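Long-range contacts in penicillin-binding protein 1A (Mycobacterium tuberculosis, PDB 5CXW), which builds cross-linked peptidoglycan for the cell wall, polymerising glycan strands and joining their peptides through a penicillin-sensitive transpeptidase domain: residues A[12-17]-A[229-234]; A[29-34]-A[234-239]; A[112-117]-A[374-379]; A[219-224]-A[256-261]; A[309-314]-A[362-367]. One frame throughout, in Å; residues are numbered along the deposited sequence.

In the fold
Contacts 1 and 2 belong together: both use strand 233-237 and share Gln234, but contact 1 sets helix 2-19 against the small three-stranded sheet, and contact 2 pairs two strands within it. Contact 1 is mostly buried and turns on a carboxylate gripped by backbone amides, whereas contact 2 is at the surface and is made chiefly of strand-to-strand backbone bonds. Contacts 4 and 5 touch each other, Ala222 packing on Tyr311 and Lys260 on Pro365; both are partly buried and mix apolar contacts with a few polar bonds. Contact 3 is a buried van der Waals meeting without a hydrogen bond across it; it touches contact 5 through Pro367, and its centre lies about 50 Å from that of contact 2.

Contact 1: residues A[12-17]-A[229-234]; sequences TRELLE and PPHFVQ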
# COMPACT_ATOMS: atom_id res chain seq x y z
N THR A 12 0.49 18.99 12.32
CA THR A 12 -0.22 20.24 12.34
C THR A 12 -1.58 20.15 11.70
O THR A 12 -2.58 20.59 12.27
CB THR A 12 0.56 21.33 11.63
OG1 THR A 12 1.78 21.52 12.33
CG2 THR A 12 -0.21 22.65 11.61
N ARG A 13 -1.63 19.53 10.53
CA ARG A 13 -2.87 19.35 9.81
C ARG A 13 -3.87 18.61 10.70
O ARG A 13 -5.02 18.99 10.80
CB ARG A 13 -2.62 18.57 8.51
CG ARG A 13 -3.71 18.59 7.46
CD ARG A 13 -3.63 17.36 6.49
NE ARG A 13 -4.48 16.35 7.10
CZ ARG A 13 -4.12 15.39 7.97
NH1 ARG A 13 -2.84 15.07 8.33
NH2 ARG A 13 -5.12 14.67 8.48
N GLU A 14 -3.41 17.55 11.34
CA GLU A 14 -4.32 16.73 12.17
C GLU A 14 -4.80 17.50 13.44
O GLU A 14 -5.97 17.40 13.87
CB GLU A 14 -3.61 15.45 12.57
CG GLU A 14 -4.47 14.45 13.29
CD GLU A 14 -3.75 13.13 13.48
OE1 GLU A 14 -3.14 12.64 12.51
OE2 GLU A 14 -3.78 12.55 14.54
N LEU A 15 -3.89 18.27 14.05
CA LEU A 15 -4.24 19.07 15.23
C LEU A 15 -5.30 20.11 14.84
O LEU A 15 -6.26 20.30 15.58
CB LEU A 15 -3.01 19.77 15.83
CG LEU A 15 -2.00 18.83 16.47
CD1 LEU A 15 -0.67 19.55 16.68
CD2 LEU A 15 -2.55 18.20 17.74
N LEU A 16 -5.14 20.74 13.66
CA LEU A 16 -6.12 21.71 13.17
C LEU A 16 -7.53 21.11 13.07
O LEU A 16 -8.49 21.75 13.49
CB LEU A 16 -5.67 22.33 11.85
CG LEU A 16 -4.80 23.60 11.92
CD1 LEU A 16 -3.94 23.74 13.18
CD2 LEU A 16 -3.96 23.88 10.67
N GLU A 17 -7.63 19.90 12.54
CA GLU A 17 -8.91 19.21 12.47
C GLU A 17 -9.41 18.88 13.87
O GLU A 17 -10.56 19.18 14.20
CB GLU A 17 -8.83 17.93 11.64
CG GLU A 17 -10.06 17.05 11.81
CD GLU A 17 -10.21 16.02 10.70
OE1 GLU A 17 -9.22 15.78 9.98
OE2 GLU A 17 -11.32 15.45 10.55
N PRO A 229 -8.71 4.66 11.21
CA PRO A 229 -8.20 5.82 10.46
C PRO A 229 -6.73 6.11 10.79
O PRO A 229 -6.34 6.06 11.96
CB PRO A 229 -9.09 6.99 10.93
CG PRO A 229 -10.33 6.30 11.33
CD PRO A 229 -9.95 4.99 11.95
N PRO A 230 -5.92 6.34 9.76
CA PRO A 230 -4.52 6.63 10.07
C PRO A 230 -4.39 7.94 10.82
O PRO A 230 -5.12 8.88 10.54
CB PRO A 230 -3.83 6.73 8.69
CG PRO A 230 -4.78 6.25 7.72
CD PRO A 230 -6.16 6.14 8.33
N HIS A 231 -3.47 7.98 11.75
CA HIS A 231 -3.27 9.22 12.53
C HIS A 231 -1.87 9.29 13.04
O HIS A 231 -1.20 8.25 13.25
CB HIS A 231 -4.28 9.27 13.67
CG HIS A 231 -4.12 8.17 14.63
ND1 HIS A 231 -4.58 6.90 14.38
CD2 HIS A 231 -3.49 8.11 15.83
CE1 HIS A 231 -4.28 6.12 15.40
NE2 HIS A 231 -3.63 6.83 16.30
N PHE A 232 -1.44 10.53 13.27
CA PHE A 232 -0.10 10.88 13.65
C PHE A 232 0.00 11.36 15.12
O PHE A 232 1.09 11.42 15.66
CB PHE A 232 0.41 12.05 12.77
CG PHE A 232 0.64 11.73 11.33
CD1 PHE A 232 -0.45 11.71 10.44
CD2 PHE A 232 1.92 11.41 10.85
CE1 PHE A 232 -0.26 11.37 9.09
CE2 PHE A 232 2.09 11.09 9.50
CZ PHE A 232 1.01 11.08 8.63
N VAL A 233 -1.12 11.72 15.72
CA VAL A 233 -1.15 12.31 17.06
C VAL A 233 -1.65 11.25 18.05
O VAL A 233 -2.75 10.71 17.92
CB VAL A 233 -2.04 13.53 17.13
CG1 VAL A 233 -2.16 13.97 18.59
CG2 VAL A 233 -1.51 14.68 16.24
N GLN A 234 -0.79 10.97 19.03
CA GLN A 234 -1.04 10.04 20.12
C GLN A 234 -1.62 10.74 21.35
O GLN A 234 -2.53 10.22 21.99
CB GLN A 234 0.26 9.33 20.51
CG GLN A 234 0.17 8.33 21.65
CD GLN A 234 -0.79 7.20 21.32
OE1 GLN A 234 -0.89 6.74 20.15
NE2 GLN A 234 -1.52 6.75 22.31
O HOH W 1 -5.13 11.33 16.64
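Helical residues 12-17 approach the start of strand 233-237 most closely at Glu14 and Val233, whose CA atoms are 7.3 Å apart, so side chains bridge the gap. This is a helix-on-sheet junction: helix 2-19 meets the loop that leads into the middle strand of the three-stranded antiparallel sheet. Glu14 does most of the work. Its chain is fully extended, CG pointing away from the backbone N (chi1 -173°), and carries the carboxylate to two successive backbone amides. Glu14 OE1 accepts from Phe232 N at 2.8 Å through its syn lone pair, with an N-H...O angle of 165°. Val233 N reaches Glu14 OE2 at 3.0 Å from above the carboxylate plane, in a more bent bond. The two bonds limit rotation of the carboxylate and satisfy two amides at a largely buried strand entrance. The same OE1 also lies at the edge of the Phe232 ring, 3.5 Å from CD1, while the ring meets Tyr77 edge-to-face. The next residue, Leu15, rests its CD2 4.0 Å from Val233 CG2, the two side chains crossing at about a right angle. A water completes the link, donating to Glu14 OE2 and to Val233 O, each at 2.8 Å.

Contact 2: residues A[29-34]-A[234-239]; sequences QGLVVT and QKVVSA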
# COMPACT_ATOMS: atom_id res chain seq x y z
N GLN A 29 -0.47 28.34 21.40
CA GLN A 29 -0.88 27.54 22.54
C GLN A 29 0.25 26.79 23.28
O GLN A 29 0.12 26.52 24.46
CB GLN A 29 -1.99 26.58 22.16
CG GLN A 29 -3.32 27.28 21.93
CD GLN A 29 -4.42 26.27 21.72
OE1 GLN A 29 -4.52 25.30 22.48
NE2 GLN A 29 -5.25 26.49 20.74
N GLY A 30 1.35 26.46 22.60
CA GLY A 30 2.45 25.74 23.28
C GLY A 30 2.07 24.32 23.71
O GLY A 30 2.50 23.79 24.75
N LEU A 31 1.25 23.70 22.89
CA LEU A 31 0.79 22.35 23.17
C LEU A 31 1.95 21.42 23.24
O LEU A 31 2.88 21.55 22.47
CB LEU A 31 -0.15 21.87 22.08
CG LEU A 31 -1.44 22.68 21.98
CD1 LEU A 31 -2.32 22.05 20.94
CD2 LEU A 31 -2.12 22.73 23.36
N VAL A 32 1.85 20.44 24.11
CA VAL A 32 2.82 19.37 24.18
C VAL A 32 2.22 18.17 23.48
O VAL A 32 1.25 17.58 23.93
CB VAL A 32 3.20 19.05 25.63
CG1 VAL A 32 4.09 17.80 25.68
CG2 VAL A 32 3.81 20.30 26.28
N VAL A 33 2.78 17.83 22.33
CA VAL A 33 2.19 16.83 21.43
C VAL A 33 3.08 15.60 21.41
O VAL A 33 4.31 15.72 21.36
CB VAL A 33 2.04 17.38 20.01
CG1 VAL A 33 1.43 16.33 19.06
CG2 VAL A 33 1.25 18.69 20.03
N THR A 34 2.49 14.44 21.62
CA THR A 34 3.17 13.18 21.45
C THR A 34 2.67 12.59 20.14
O THR A 34 1.49 12.46 19.92
CB THR A 34 2.81 12.21 22.60
OG1 THR A 34 3.11 12.82 23.88
CG2 THR A 34 3.63 10.94 22.50
N GLN A 234 -0.79 10.97 19.03
CA GLN A 234 -1.04 10.04 20.12
C GLN A 234 -1.62 10.74 21.35
O GLN A 234 -2.53 10.22 21.99
CB GLN A 234 0.26 9.33 20.51
CG GLN A 234 0.17 8.33 21.65
CD GLN A 234 -0.79 7.20 21.32
OE1 GLN A 234 -0.89 6.74 20.15
NE2 GLN A 234 -1.52 6.75 22.31
N LYS A 235 -1.11 11.92 21.67
CA LYS A 235 -1.55 12.58 22.92
C LYS A 235 -1.26 14.06 22.81
O LYS A 235 -0.33 14.48 22.10
CB LYS A 235 -0.83 11.96 24.12
CG LYS A 235 -1.33 12.47 25.47
CD LYS A 235 -0.71 11.65 26.60
CE LYS A 235 -1.16 12.07 27.98
NZ LYS A 235 -0.31 11.44 29.02
N VAL A 236 -2.12 14.87 23.44
CA VAL A 236 -1.90 16.32 23.45
C VAL A 236 -2.17 16.81 24.87
O VAL A 236 -3.21 16.47 25.43
CB VAL A 236 -2.88 17.04 22.51
CG1 VAL A 236 -2.60 18.55 22.49
CG2 VAL A 236 -2.75 16.50 21.08
N VAL A 237 -1.20 17.56 25.41
CA VAL A 237 -1.34 18.10 26.80
C VAL A 237 -1.04 19.58 26.67
O VAL A 237 -0.07 19.97 25.95
CB VAL A 237 -0.36 17.45 27.76
CG1 VAL A 237 -0.58 17.96 29.21
CG2 VAL A 237 -0.49 15.94 27.75
N SER A 238 -1.78 20.39 27.41
CA SER A 238 -1.49 21.81 27.39
C SER A 238 -0.11 22.12 27.97
O SER A 238 0.46 21.37 28.74
CB SER A 238 -2.57 22.61 28.13
OG SER A 238 -2.33 22.52 29.51
N ALA A 239 0.36 23.32 27.67
CA ALA A 239 1.63 23.76 28.16
C ALA A 239 1.65 23.74 29.70
O ALA A 239 2.67 23.46 30.34
CB ALA A 239 1.89 25.18 27.66
O HOH W 2 -1.47 25.04 26.09
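Strands 32-34 and 234-237 run antiparallel, their axes 4.7 Å apart, and backbone hydrogen bonds carry the pairing. Val32 and Val237 form a hydrogen-bonded pair, with Val32 N to Val237 O at 2.7 Å and the return bond from Val237 N to Val32 O at 2.9 Å. Thr34 and Lys235 make the next such pair. Here the regular pattern is broken by a classic beta bulge: Gln234 and Lys235 both face Thr34, whose O accepts from Gln234 N at 2.9 Å and from Lys235 N at 3.2 Å. Between the two pairs, Val33 and Val236 form a non-hydrogen-bonded pair, supported by a CA-H...O contact from Val236 CA to Val32 O. Apolar contacts are fewer. Leu31 CD1 lies 3.8 Å from Val236 CG1. On the face bearing Val32 and Val237, Lys235 CB meets Thr34 CB at 4.0 Å; the extended lysine chain (CG anti to the backbone N, chi1 -174°) carries its end away. Beyond the strand ends, a water accepts from Ala239 N and donates to Gln29 O. Strand 243-246 continues the sheet beyond 233-237, and helix 2-19 packs on the face of Val33 and Val236 through Val11, Leu15 and Phe19.

Contact 3: residues A[112-117]-A[374-379]; sequences IGLGYQ and AGVPPP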
# COMPACT_ATOMS: atom_id res chain seq x y z
N ILE A 112 -16.13 -15.99 -4.46
CA ILE A 112 -15.18 -16.47 -5.45
C ILE A 112 -13.86 -16.64 -4.68
O ILE A 112 -13.21 -15.62 -4.31
CB ILE A 112 -15.01 -15.50 -6.68
CG1 ILE A 112 -16.36 -15.27 -7.36
CG2 ILE A 112 -13.99 -16.04 -7.68
CD1 ILE A 112 -16.38 -14.10 -8.32
N GLY A 113 -13.46 -17.88 -4.46
CA GLY A 113 -12.37 -18.12 -3.56
C GLY A 113 -11.02 -18.31 -4.21
O GLY A 113 -10.90 -18.25 -5.46
N LEU A 114 -10.02 -18.63 -3.38
CA LEU A 114 -8.62 -18.67 -3.87
C LEU A 114 -8.38 -19.71 -4.93
O LEU A 114 -7.47 -19.56 -5.73
CB LEU A 114 -7.63 -18.81 -2.72
CG LEU A 114 -7.55 -17.69 -1.75
CD1 LEU A 114 -6.44 -17.95 -0.75
CD2 LEU A 114 -7.41 -16.30 -2.36
N GLY A 115 -9.20 -20.76 -4.96
CA GLY A 115 -9.07 -21.82 -5.94
C GLY A 115 -9.82 -21.63 -7.25
O GLY A 115 -9.76 -22.52 -8.11
N TYR A 116 -10.47 -20.48 -7.43
CA TYR A 116 -11.18 -20.15 -8.66
C TYR A 116 -10.17 -20.11 -9.81
O TYR A 116 -9.20 -19.35 -9.77
CB TYR A 116 -11.94 -18.82 -8.52
CG TYR A 116 -12.62 -18.42 -9.80
CD1 TYR A 116 -13.56 -19.25 -10.40
CD2 TYR A 116 -12.32 -17.20 -10.41
CE1 TYR A 116 -14.20 -18.85 -11.57
CE2 TYR A 116 -13.00 -16.77 -11.56
CZ TYR A 116 -13.87 -17.60 -12.15
OH TYR A 116 -14.46 -17.13 -13.32
N GLN A 117 -10.40 -20.92 -10.84
CA GLN A 117 -9.45 -21.05 -11.97
C GLN A 117 -9.80 -20.05 -13.04
O GLN A 117 -10.96 -20.00 -13.49
CB GLN A 117 -9.58 -22.45 -12.55
CG GLN A 117 -9.15 -23.55 -11.63
CD GLN A 117 -7.65 -23.65 -11.56
OE1 GLN A 117 -6.94 -23.38 -12.55
NE2 GLN A 117 -7.13 -23.96 -10.38
N ALA A 374 -10.13 -22.82 1.76
CA ALA A 374 -9.51 -22.23 2.96
C ALA A 374 -8.03 -22.12 2.67
O ALA A 374 -7.31 -23.13 2.71
CB ALA A 374 -9.74 -23.11 4.17
N GLY A 375 -7.56 -20.92 2.47
CA GLY A 375 -6.18 -20.70 2.10
C GLY A 375 -5.83 -21.17 0.67
O GLY A 375 -6.72 -21.58 -0.09
N VAL A 376 -4.55 -21.09 0.35
CA VAL A 376 -4.04 -21.34 -1.02
C VAL A 376 -4.15 -22.83 -1.28
O VAL A 376 -3.62 -23.58 -0.45
CB VAL A 376 -2.62 -20.89 -1.21
CG1 VAL A 376 -2.14 -21.17 -2.65
CG2 VAL A 376 -2.48 -19.40 -0.92
N PRO A 377 -4.78 -23.26 -2.40
CA PRO A 377 -4.86 -24.70 -2.70
C PRO A 377 -3.50 -25.34 -2.80
O PRO A 377 -2.62 -24.78 -3.42
CB PRO A 377 -5.55 -24.72 -4.08
CG PRO A 377 -6.45 -23.53 -4.04
CD PRO A 377 -5.66 -22.48 -3.31
N PRO A 378 -3.31 -26.51 -2.16
CA PRO A 378 -1.99 -27.12 -2.34
C PRO A 378 -1.81 -27.52 -3.81
O PRO A 378 -2.77 -27.91 -4.45
CB PRO A 378 -2.05 -28.36 -1.43
CG PRO A 378 -3.08 -27.97 -0.39
CD PRO A 378 -4.12 -27.21 -1.16
N PRO A 379 -0.58 -27.44 -4.35
CA PRO A 379 -0.48 -27.82 -5.77
C PRO A 379 -0.52 -29.37 -5.94
O PRO A 379 -0.17 -30.08 -4.97
CB PRO A 379 0.88 -27.22 -6.19
CG PRO A 379 1.63 -26.97 -4.89
CD PRO A 379 0.75 -27.36 -3.73
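Gly375 opens the meeting of the C-terminal tail with residues 112-117, its peptide lying against the Leu114 side chain. Leu114 CD1 comes 3.6 Å from Gly375 C, so one methyl of the leucine rests on the peptide group rather than on another side chain. That branch is directed there by a first torsion that sets CG anti to the carbonyl carbon (chi1 -64°) and an extended second one. The glycine itself has positive phi, and its N is held by Asn265 OD1 on helix 260-270, the helix that also packs against Leu114 through Asn265 and Ala269. At Val376 the side chain leaves the contact from its first bond, yet CG2 still passes 4.2 Å from Leu114 CD1, while Val376 N is 3.8 Å from Leu114 CD1. Pro377 then turns its ring back toward the turn. Its CD lies 4.2 Å from Leu114 CB, and its CG reaches Gly115 CA at 3.7 Å, where the absence of a side chain lets the ring come close to the backbone. No hydrogen bond crosses between the two segments, and the association is entirely van der Waals. What receives the tail is a type I beta turn from Gly113 to Tyr116, closed by Tyr116 N to Gly113 O at 3.0 Å, between helix 100-109 and strand 117-119. A tail with the backbone angles of a polyproline II helix from Pro377 to Pro379 thus lies across a compact beta turn of the transpeptidase domain, away from its penicillin pocket.

Contact 4: residues A[219-224]-A[256-261]; sequences ATLAAS and QRIPKA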
# COMPACT_ATOMS: atom_id res chain seq x y z
N ALA A 219 -3.00 -2.36 6.10
CA ALA A 219 -3.15 -2.51 7.58
C ALA A 219 -4.51 -3.15 7.92
O ALA A 219 -4.61 -4.00 8.79
CB ALA A 219 -2.90 -1.20 8.28
N THR A 220 -5.56 -2.78 7.19
CA THR A 220 -6.87 -3.34 7.43
C THR A 220 -6.84 -4.85 7.17
O THR A 220 -7.45 -5.65 7.92
CB THR A 220 -7.91 -2.62 6.54
OG1 THR A 220 -7.96 -1.24 6.93
CG2 THR A 220 -9.29 -3.22 6.65
N LEU A 221 -6.15 -5.24 6.09
CA LEU A 221 -5.95 -6.66 5.82
C LEU A 221 -5.18 -7.36 6.96
O LEU A 221 -5.59 -8.45 7.42
CB LEU A 221 -5.29 -6.88 4.47
CG LEU A 221 -6.07 -6.44 3.25
CD1 LEU A 221 -5.16 -6.50 2.03
CD2 LEU A 221 -7.30 -7.30 3.07
N ALA A 222 -4.12 -6.71 7.41
CA ALA A 222 -3.23 -7.23 8.48
C ALA A 222 -4.00 -7.42 9.78
O ALA A 222 -3.71 -8.33 10.57
CB ALA A 222 -2.06 -6.30 8.69
N ALA A 223 -5.02 -6.58 9.96
CA ALA A 223 -5.90 -6.64 11.18
C ALA A 223 -7.15 -7.51 10.98
O ALA A 223 -8.16 -7.33 11.69
CB ALA A 223 -6.27 -5.24 11.59
N SER A 224 -7.11 -8.42 9.99
CA SER A 224 -8.23 -9.35 9.76
C SER A 224 -9.50 -8.59 9.42
O SER A 224 -10.58 -8.99 9.82
CB SER A 224 -8.42 -10.31 10.94
OG SER A 224 -7.34 -11.27 10.94
N GLN A 256 -15.13 -3.12 11.39
CA GLN A 256 -14.97 -4.36 10.64
C GLN A 256 -15.40 -4.16 9.16
O GLN A 256 -16.51 -4.52 8.75
CB GLN A 256 -15.77 -5.50 11.31
CG GLN A 256 -15.50 -6.87 10.71
CD GLN A 256 -14.17 -7.42 11.14
OE1 GLN A 256 -13.89 -7.52 12.34
NE2 GLN A 256 -13.39 -7.87 10.22
N ARG A 257 -14.50 -3.61 8.36
CA ARG A 257 -14.83 -3.25 6.98
C ARG A 257 -14.84 -4.42 5.98
O ARG A 257 -15.59 -4.39 4.99
CB ARG A 257 -13.75 -2.28 6.47
CG ARG A 257 -13.81 -0.91 7.14
CD ARG A 257 -14.96 -0.09 6.59
NE ARG A 257 -14.97 1.31 7.02
CZ ARG A 257 -14.29 2.32 6.49
NH1 ARG A 257 -13.47 2.16 5.49
NH2 ARG A 257 -14.44 3.55 6.99
N ILE A 258 -13.96 -5.39 6.19
CA ILE A 258 -13.80 -6.53 5.36
C ILE A 258 -13.98 -7.76 6.28
O ILE A 258 -13.46 -7.77 7.40
CB ILE A 258 -12.40 -6.55 4.73
CG1 ILE A 258 -12.16 -5.30 3.89
CG2 ILE A 258 -12.15 -7.83 3.96
CD1 ILE A 258 -10.72 -5.15 3.49
N PRO A 259 -14.72 -8.78 5.84
CA PRO A 259 -14.88 -9.91 6.77
C PRO A 259 -13.52 -10.57 7.07
O PRO A 259 -12.62 -10.64 6.22
CB PRO A 259 -15.82 -10.88 6.03
CG PRO A 259 -16.50 -10.01 4.98
CD PRO A 259 -15.58 -8.88 4.66
N LYS A 260 -13.37 -10.97 8.33
CA LYS A 260 -12.16 -11.65 8.76
C LYS A 260 -11.76 -12.78 7.83
O LYS A 260 -10.58 -12.95 7.49
CB LYS A 260 -12.35 -12.18 10.18
CG LYS A 260 -11.20 -13.11 10.66
CD LYS A 260 -11.27 -13.40 12.13
CE LYS A 260 -10.22 -14.39 12.62
NZ LYS A 260 -8.83 -13.98 12.34
N ALA A 261 -12.73 -13.63 7.46
CA ALA A 261 -12.43 -14.80 6.63
C ALA A 261 -11.87 -14.36 5.27
O ALA A 261 -10.93 -14.99 4.74
CB ALA A 261 -13.61 -15.72 6.47
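Gln256 and Ser224 meet where helix 211-222 ends and the loop into helix 260-270 begins. Ser224, with positive phi, is the C-prime residue of a Schellman motif, in which Gly225 N bonds to Thr220 O and Ser224 N to Leu221 O at 3.0 Å; its carbonyl is what the second segment takes hold of. Lys260, from CB to tip, runs past this residue. CB lies 3.7 Å from Ser224 O, to which Lys260 CA makes a CA-H...O contact at 3.3 Å, and CG packs 4.0 Å from Ser224 CB. CD and CE carry the chain onward until a bend at chi4 (57°) turns NZ back to Ser224 OG, a weak bond of 3.4 Å. The stronger partner of both polar ends is Asp264, which forms a salt bridge with Lys260 NZ and a hydrogen bond with Ser224 OG. The Gln256 amide, bent at chi2, takes hold of the same carbonyl: NE2 donates to Ser224 O at 3.1 Å, on a lone pair, and to Ile258 O at 2.8 Å. Both acceptors lie close to the amide plane, which should fix its rotation. Deeper in, Ile258 CD1 lies 4.1 Å from Leu221 CD2. It also touches Thr220 CG2. The chemistry is therefore divided: an apolar contact within, and outside it Ser224 O met by Gln256 NE2 and Lys260 CA, the lysine charge probably balanced mainly by Asp264.

Contact 5: residues A[309-314]-A[362-367]; sequences VGYTPS and ETFPKP
The end of strand 303-312, at the turn into strand 315-323 of the five-stranded sheet of the transpeptidase domain, is where the loop following helix 343-356 packs. Phe364 and Pro313 form the apolar centre of the contact: Pro313 CD lies 3.5 Å from Phe364 CE1, approaching the ring obliquely. The phenylalanine also slots in beside the strand, its CZ 3.5 Å from Tyr311 O, which lies at the ring edge near its plane. Tyr311 CD1 touches Phe364 CE1 at 3.9 Å, the ring planes nearly perpendicular at 88° but with centroids 5.9 Å apart. The tyrosine reaches this side because CG sits between its backbone N and carbonyl carbon (chi1 60°), and its OH is bonded to Thr267 OG1 on helix 260-270. Over the opposite face of the Pro313 ring from Phe364, Glu362 slides past in the opposite direction, and OE1 accepts from Ser314 OG at 2.6 Å. The hydroxyl meets it on the syn side, 31° out of the carboxylate plane. Close by, Thr312 OG1 accepts from Ser314 N in an ST turn, which ties down the chain that presents the serine. A water donates to Glu362 OE1 at 2.7 Å and is 2.8 Å from Thr312 OG1. One carboxylate oxygen thus gathers a serine hydroxyl and a water, which probably helps to stabilise its negative charge, while the adjoining proline and phenylalanine hold the loop against the strand end by apolar contact.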
# COMPACT_ATOMS: atom_id res chain seq x y z
N VAL A 309 4.30 -3.20 -1.19
CA VAL A 309 3.44 -2.99 -0.03
C VAL A 309 3.24 -4.31 0.70
O VAL A 309 2.94 -5.31 0.11
CB VAL A 309 2.09 -2.38 -0.44
CG1 VAL A 309 1.33 -1.90 0.79
CG2 VAL A 309 2.26 -1.27 -1.40
N GLY A 310 3.51 -4.35 2.00
CA GLY A 310 3.30 -5.59 2.71
C GLY A 310 3.39 -5.41 4.21
O GLY A 310 3.82 -4.36 4.71
N TYR A 311 2.96 -6.46 4.89
CA TYR A 311 2.68 -6.41 6.32
C TYR A 311 2.97 -7.67 7.08
O TYR A 311 3.08 -8.77 6.52
CB TYR A 311 1.19 -6.02 6.52
CG TYR A 311 0.15 -6.94 5.91
CD1 TYR A 311 -0.34 -8.08 6.56
CD2 TYR A 311 -0.36 -6.65 4.64
CE1 TYR A 311 -1.34 -8.88 5.96
CE2 TYR A 311 -1.32 -7.44 4.08
CZ TYR A 311 -1.83 -8.54 4.74
OH TYR A 311 -2.82 -9.28 4.12
N THR A 312 3.07 -7.50 8.43
CA THR A 312 2.87 -8.51 9.40
C THR A 312 1.64 -8.09 10.19
O THR A 312 1.11 -7.03 9.96
CB THR A 312 4.09 -8.62 10.32
OG1 THR A 312 4.09 -7.52 11.22
CG2 THR A 312 5.33 -8.67 9.54
N PRO A 313 1.18 -8.89 11.14
CA PRO A 313 0.01 -8.43 11.90
C PRO A 313 0.25 -7.14 12.71
O PRO A 313 -0.72 -6.48 13.13
CB PRO A 313 -0.28 -9.63 12.83
CG PRO A 313 0.30 -10.81 12.08
CD PRO A 313 1.53 -10.29 11.43
N SER A 314 1.50 -6.76 12.92
CA SER A 314 1.88 -5.63 13.76
C SER A 314 2.43 -4.42 12.99
O SER A 314 2.69 -3.41 13.60
CB SER A 314 2.84 -6.11 14.84
OG SER A 314 2.15 -6.96 15.76
N GLU A 362 5.52 -13.22 14.41
CA GLU A 362 4.11 -13.58 14.42
C GLU A 362 3.70 -14.44 13.22
O GLU A 362 4.29 -14.35 12.15
CB GLU A 362 3.25 -12.34 14.38
CG GLU A 362 3.42 -11.50 15.60
CD GLU A 362 2.52 -10.29 15.58
OE1 GLU A 362 2.77 -9.34 14.82
OE2 GLU A 362 1.52 -10.31 16.35
N THR A 363 2.70 -15.28 13.42
CA THR A 363 2.13 -16.08 12.32
C THR A 363 0.77 -15.50 12.02
O THR A 363 0.13 -14.85 12.86
CB THR A 363 2.00 -17.54 12.69
OG1 THR A 363 1.32 -17.64 13.91
CG2 THR A 363 3.37 -18.13 12.96
N PHE A 364 0.35 -15.71 10.78
CA PHE A 364 -0.94 -15.17 10.37
C PHE A 364 -2.11 -16.08 10.77
O PHE A 364 -1.94 -17.29 10.94
CB PHE A 364 -0.90 -14.97 8.85
CG PHE A 364 -0.02 -13.86 8.43
CD1 PHE A 364 -0.37 -12.58 8.71
CD2 PHE A 364 1.12 -14.10 7.69
CE1 PHE A 364 0.42 -11.50 8.29
CE2 PHE A 364 1.93 -13.04 7.26
CZ PHE A 364 1.55 -11.72 7.52
N PRO A 365 -3.31 -15.50 10.91
CA PRO A 365 -4.46 -16.30 11.30
C PRO A 365 -4.79 -17.34 10.25
O PRO A 365 -4.72 -17.08 9.07
CB PRO A 365 -5.59 -15.26 11.48
CG PRO A 365 -4.95 -13.95 11.42
CD PRO A 365 -3.63 -14.06 10.78
N LYS A 366 -5.14 -18.54 10.68
CA LYS A 366 -5.49 -19.59 9.76
C LYS A 366 -6.76 -19.19 9.01
O LYS A 366 -7.78 -18.83 9.61
CB LYS A 366 -5.76 -20.87 10.53
CG LYS A 366 -6.07 -22.04 9.64
CD LYS A 366 -6.13 -23.33 10.49
CE LYS A 366 -5.75 -24.53 9.63
NZ LYS A 366 -6.98 -25.07 9.02
N PRO A 367 -6.72 -19.26 7.69
CA PRO A 367 -7.97 -18.85 6.98
C PRO A 367 -9.02 -19.93 7.02
O PRO A 367 -8.71 -21.11 7.14
CB PRO A 367 -7.52 -18.71 5.52
CG PRO A 367 -6.23 -19.45 5.41
CD PRO A 367 -5.59 -19.48 6.77
O HOH W 3 5.06 -8.52 13.61